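Side-chain contacts in cytokinin riboside 5'-monophosphate phosphoribohydrolase (Streptomyces coelicolor, PDB 5ZI9), which belongs to the SLOG clan of alpha/beta proteins, with a parallel Rossmann-type sheet, and forms an assembly of six chains: residues G169-P174 with A244-E249; D181-A186 with I200-S205. All coordinates share one frame; numbering follows the deposited sequence.

Interaction 1: G169-P174 with A244-E249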
loop_
_atom_site.group_PDB
_atom_site.type_symbol
_atom_site.label_atom_id
_atom_site.label_comp_id
_atom_site.label_asym_id
_atom_site.label_seq_id
_atom_site.Cartn_x
_atom_site.Cartn_y
_atom_site.Cartn_z
ATOM N N GLY B 169 11.083 27.837 -7.483
ATOM C CA GLY B 169 10.611 29.160 -7.130
ATOM C C GLY B 169 9.279 29.431 -7.774
ATOM O O GLY B 169 8.834 28.675 -8.662
ATOM N N PHE B 170 8.631 30.503 -7.305
ATOM C CA PHE B 170 7.356 30.947 -7.877
ATOM C C PHE B 170 7.511 32.303 -8.540
ATOM O O PHE B 170 8.228 33.178 -8.054
ATOM C CB PHE B 170 6.237 31.082 -6.830
ATOM C CG PHE B 170 5.633 29.788 -6.373
ATOM C CD1 PHE B 170 6.196 28.543 -6.667
ATOM C CD2 PHE B 170 4.526 29.815 -5.553
ATOM C CE1 PHE B 170 5.626 27.372 -6.215
ATOM C CE2 PHE B 170 3.967 28.637 -5.082
ATOM C CZ PHE B 170 4.513 27.424 -5.412
ATOM N N VAL B 171 6.794 32.465 -9.643
ATOM C CA VAL B 171 6.556 33.766 -10.193
ATOM C C VAL B 171 5.042 33.951 -10.255
ATOM O O VAL B 171 4.314 33.101 -10.744
ATOM C CB VAL B 171 7.138 33.922 -11.598
ATOM C CG1 VAL B 171 6.991 35.360 -12.031
ATOM C CG2 VAL B 171 8.588 33.523 -11.620
ATOM N N VAL B 172 4.583 35.087 -9.789
ATOM C CA VAL B 172 3.208 35.248 -9.576
ATOM C C VAL B 172 2.792 36.455 -10.347
ATOM O O VAL B 172 3.035 37.576 -9.939
ATOM C CB VAL B 172 2.889 35.432 -8.073
ATOM C CG1 VAL B 172 1.397 35.550 -7.849
ATOM C CG2 VAL B 172 3.420 34.259 -7.265
ATOM N N LEU B 173 2.113 36.208 -11.452
ATOM C CA LEU B 173 1.431 37.270 -12.161
ATOM C C LEU B 173 0.165 37.697 -11.425
ATOM O O LEU B 173 -0.364 36.960 -10.596
ATOM C CB LEU B 173 1.065 36.799 -13.563
ATOM C CG LEU B 173 2.294 36.644 -14.451
ATOM C CD1 LEU B 173 2.108 35.445 -15.346
ATOM C CD2 LEU B 173 2.527 37.909 -15.263
ATOM N N PRO B 174 -0.343 38.890 -11.747
ATOM C CA PRO B 174 -1.547 39.378 -11.093
ATOM C C PRO B 174 -2.684 38.359 -11.135
ATOM O O PRO B 174 -3.071 37.924 -12.230
ATOM C CB PRO B 174 -1.888 40.625 -11.914
ATOM C CG PRO B 174 -0.570 41.113 -12.374
ATOM C CD PRO B 174 0.174 39.861 -12.727
ATOM N N ALA B 244 15.904 37.109 -13.675
ATOM C CA ALA B 244 17.244 37.138 -13.107
ATOM C C ALA B 244 17.221 36.774 -11.616
ATOM O O ALA B 244 18.079 35.999 -11.119
ATOM C CB ALA B 244 17.837 38.520 -13.304
ATOM N N LEU B 245 16.240 37.362 -10.917
ATOM C CA LEU B 245 16.033 37.095 -9.494
ATOM C C LEU B 245 15.886 35.621 -9.208
ATOM O O LEU B 245 16.523 35.113 -8.286
ATOM C CB LEU B 245 14.797 37.807 -8.966
ATOM C CG LEU B 245 14.995 39.318 -8.765
ATOM C CD1 LEU B 245 13.669 40.073 -8.748
ATOM C CD2 LEU B 245 15.789 39.568 -7.492
ATOM N N VAL B 246 15.066 34.955 -10.017
ATOM C CA VAL B 246 14.782 33.555 -9.830
ATOM C C VAL B 246 16.022 32.703 -10.101
ATOM O O VAL B 246 16.284 31.784 -9.330
ATOM C CB VAL B 246 13.558 33.138 -10.659
ATOM C CG1 VAL B 246 13.615 31.680 -11.024
ATOM C CG2 VAL B 246 12.280 33.454 -9.895
ATOM N N SER B 247 16.783 32.996 -11.165
ATOM C CA SER B 247 17.977 32.186 -11.517
ATOM C C SER B 247 19.100 32.399 -10.512
ATOM O O SER B 247 19.838 31.452 -10.196
ATOM C CB SER B 247 18.499 32.472 -12.929
ATOM O OG SER B 247 17.500 33.075 -13.721
ATOM N N LYS B 248 19.222 33.629 -10.012
ATOM C CA LYS B 248 20.171 33.914 -8.938
ATOM C C LYS B 248 19.862 33.044 -7.696
ATOM O O LYS B 248 20.661 32.181 -7.327
ATOM C CB LYS B 248 20.185 35.417 -8.604
ATOM C CG LYS B 248 21.534 35.972 -8.155
ATOM C CD LYS B 248 21.564 36.567 -6.731
ATOM C CE LYS B 248 22.603 37.704 -6.652
ATOM N NZ LYS B 248 22.649 38.437 -5.357
ATOM N N GLU B 249 18.668 33.216 -7.132
ATOM C CA GLU B 249 18.238 32.525 -5.891
ATOM C C GLU B 249 17.918 30.985 -5.952
ATOM O O GLU B 249 18.142 30.300 -4.947
ATOM C CB GLU B 249 17.047 33.281 -5.256
ATOM C CG GLU B 249 17.410 34.396 -4.281
ATOM C CD GLU B 249 16.353 35.509 -4.212
ATOM O OE1 GLU B 249 15.295 35.324 -3.558
ATOM O OE2 GLU B 249 16.581 36.595 -4.796
#
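V171 and V246 meet where helix 239-249, the last helix of this Rossmann-type alpha/beta fold, rests against the central parallel sheet. The contact is apolar and small, burying 85 Å² in all, and no hydrogen bond links the two segments. V246 directs its side chain at strand 167-172, and its CG2 methyl lies 4.1 Å from V171 CG2. In both valines CG1 is anti to the backbone N (chi1 153° in V246), which leaves CG2 beside N, anti to the carbonyl carbon, and the two side chains meet at a slant. I75 of strand 74-78 touches both valines, while L96 of helix 88-102 adds to the packing on V171 and F105 to that on V246.

Aromatic packing takes over on the other side of the strand, where F170 turns away from helix 239-249 and its ring meets F198 edge-to-face and F78 at an inclined angle.

Polar main-chain groups are engaged by backbone hydrogen bonds, which tie G169 and V171 to strand 74-78, and F170 to V201 of strand 200-203 and to P199 just before it. Across the contact, the main-chain atom nearest V246 CG2 is F170 O, at 4.5 Å.

Interaction 2: D181-A186 with I200-S205; sequences DELFEA and IVLFGS
A186 and I200 mark the nearest backbone approach, their CA atoms 7.6 Å apart, where helix 181-186 passes strand 200-203 at 148° between their N-to-C directions and with 10.2 Å between the axes. The contacts across the two segments are made by aliphatic side chains. At the A186 end, the extended CG1 arm of I200 (chi2 164°) carries CD1 to 3.8 Å from A186 CB, and the same methyl lies equally near the A186 carbonyl carbon. The other branch, CG2, turns to L183 and comes within 4.0 Å of its CD1.

One helical turn back, L183 bridges two strand residues. Its CG stands anti to the backbone N (chi1 171°), which swings the isobutyl group across to the strand although the side chain does not start out facing it. CD1 thus wedges toward both I200 and L202, closest to L202 CD2 at 3.6 Å, and the two leucines cross nearly at a right angle. W208 of helix 205-220 packs on both leucines.

Away from the strand the helix turns polar. D181, E182 and E185 all form salt bridges with NZ of K160, and F184 packs against F184 of the second subunit. Helix 177-191 therefore stands between the sheet and a subunit interface, as the connecting helix of the beta-alpha-beta crossover from strand 167-172 to strand 200-203.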
loop_
_atom_site.group_PDB
_atom_site.type_symbol
_atom_site.label_atom_id
_atom_site.label_comp_id
_atom_site.label_asym_id
_atom_site.label_seq_id
_atom_site.Cartn_x
_atom_site.Cartn_y
_atom_site.Cartn_z
ATOM N N ASP B 181 -3.800 32.061 -2.812
ATOM C CA ASP B 181 -3.721 30.816 -2.059
ATOM C C ASP B 181 -2.335 30.175 -2.166
ATOM O O ASP B 181 -1.735 29.810 -1.131
ATOM C CB ASP B 181 -4.838 29.896 -2.561
ATOM C CG ASP B 181 -4.706 28.479 -2.080
ATOM O OD1 ASP B 181 -4.245 28.249 -0.950
ATOM O OD2 ASP B 181 -5.075 27.572 -2.847
ATOM N N GLU B 182 -1.829 30.077 -3.403
ATOM C CA GLU B 182 -0.447 29.621 -3.682
ATOM C C GLU B 182 0.597 30.595 -3.187
ATOM O O GLU B 182 1.569 30.204 -2.570
ATOM C CB GLU B 182 -0.236 29.364 -5.164
ATOM C CG GLU B 182 -1.049 28.167 -5.674
ATOM C CD GLU B 182 -0.772 26.799 -4.976
ATOM O OE1 GLU B 182 0.386 26.432 -4.599
ATOM O OE2 GLU B 182 -1.777 26.055 -4.807
ATOM N N LEU B 183 0.384 31.869 -3.413
ATOM C CA LEU B 183 1.305 32.864 -2.946
ATOM C C LEU B 183 1.577 32.703 -1.469
ATOM O O LEU B 183 2.707 32.527 -1.050
ATOM C CB LEU B 183 0.772 34.272 -3.213
ATOM C CG LEU B 183 1.579 35.412 -2.563
ATOM C CD1 LEU B 183 3.022 35.367 -3.025
ATOM C CD2 LEU B 183 0.930 36.766 -2.861
ATOM N N PHE B 184 0.526 32.765 -0.681
ATOM C CA PHE B 184 0.691 32.698 0.763
ATOM C C PHE B 184 1.131 31.340 1.299
ATOM O O PHE B 184 1.692 31.268 2.359
ATOM C CB PHE B 184 -0.513 33.277 1.461
ATOM C CG PHE B 184 -0.555 34.795 1.395
ATOM C CD1 PHE B 184 0.413 35.550 2.049
ATOM C CD2 PHE B 184 -1.516 35.462 0.658
ATOM C CE1 PHE B 184 0.403 36.936 1.994
ATOM C CE2 PHE B 184 -1.528 36.843 0.583
ATOM C CZ PHE B 184 -0.567 37.584 1.255
ATOM N N GLU B 185 0.961 30.289 0.522
ATOM C CA GLU B 185 1.454 28.967 0.854
ATOM C C GLU B 185 2.986 28.916 0.789
ATOM O O GLU B 185 3.641 28.380 1.681
ATOM C CB GLU B 185 0.875 28.013 -0.175
ATOM C CG GLU B 185 0.938 26.531 0.087
ATOM C CD GLU B 185 0.002 25.805 -0.882
ATOM O OE1 GLU B 185 0.493 25.069 -1.797
ATOM O OE2 GLU B 185 -1.222 26.063 -0.757
ATOM N N ALA B 186 3.530 29.436 -0.314
ATOM C CA ALA B 186 4.966 29.511 -0.518
ATOM C C ALA B 186 5.623 30.414 0.511
ATOM O O ALA B 186 6.690 30.111 1.058
ATOM C CB ALA B 186 5.252 30.002 -1.930
ATOM N N ILE B 200 10.495 33.900 -4.561
ATOM C CA ILE B 200 9.109 34.208 -4.863
ATOM C C ILE B 200 9.085 35.613 -5.441
ATOM O O ILE B 200 9.474 36.539 -4.773
ATOM C CB ILE B 200 8.271 34.154 -3.583
ATOM C CG1 ILE B 200 8.277 32.751 -3.002
ATOM C CG2 ILE B 200 6.829 34.528 -3.841
ATOM C CD1 ILE B 200 7.806 32.725 -1.561
ATOM N N VAL B 201 8.587 35.774 -6.658
ATOM C CA VAL B 201 8.572 37.062 -7.329
ATOM C C VAL B 201 7.156 37.427 -7.737
ATOM O O VAL B 201 6.515 36.678 -8.440
ATOM C CB VAL B 201 9.441 36.966 -8.631
ATOM C CG1 VAL B 201 9.370 38.258 -9.456
ATOM C CG2 VAL B 201 10.890 36.546 -8.313
ATOM N N LEU B 202 6.680 38.609 -7.377
ATOM C CA LEU B 202 5.371 39.077 -7.859
ATOM C C LEU B 202 5.557 40.031 -9.028
ATOM O O LEU B 202 6.394 40.876 -8.979
ATOM C CB LEU B 202 4.586 39.796 -6.767
ATOM C CG LEU B 202 4.640 39.344 -5.296
ATOM C CD1 LEU B 202 3.438 39.897 -4.559
ATOM C CD2 LEU B 202 4.665 37.842 -5.106
ATOM N N PHE B 203 4.751 39.919 -10.069
ATOM C CA PHE B 203 4.848 40.797 -11.200
ATOM C C PHE B 203 3.675 41.757 -11.179
ATOM O O PHE B 203 2.540 41.311 -11.157
ATOM C CB PHE B 203 4.821 39.986 -12.476
ATOM C CG PHE B 203 5.224 40.778 -13.665
ATOM C CD1 PHE B 203 4.292 41.577 -14.349
ATOM C CD2 PHE B 203 6.546 40.778 -14.084
ATOM C CE1 PHE B 203 4.678 42.341 -15.441
ATOM C CE2 PHE B 203 6.927 41.535 -15.185
ATOM C CZ PHE B 203 5.990 42.312 -15.867
ATOM N N GLY B 204 3.947 43.066 -11.203
ATOM C CA GLY B 204 2.916 44.102 -11.320
ATOM C C GLY B 204 2.846 44.947 -10.077
ATOM O O GLY B 204 2.054 44.687 -9.200
ATOM N N SER B 205 3.656 45.986 -9.985
ATOM C CA SER B 205 3.708 46.794 -8.741
ATOM C C SER B 205 2.408 47.589 -8.415
ATOM O O SER B 205 2.078 47.763 -7.223
ATOM C CB SER B 205 4.934 47.706 -8.745
ATOM O OG SER B 205 4.860 48.614 -9.818
#

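How the interactions relate
Both contacts are buried, and both set a helix against the same parallel sheet, with their centres about 9 Å apart. They use opposite faces of it: V201 packs on V246 of helix 239-249, whereas I200 faces helix 177-191 and L202 reaches it with its CD2 methyl. Strands 167-172 and 200-203 join them directly, with probable hydrogen bonds from V172 N to V201 O (2.8 Å) and from F203 N to V172 O (2.9 Å). F170 also packs on A186. Side chain to side chain, both contacts are aliphatic, but interaction 2 buries about twice the area of interaction 1, and its helix also carries the acidic cluster around K160 and borders a subunit interface. Along the chain, interaction 2 is nested within the loop closed by interaction 1.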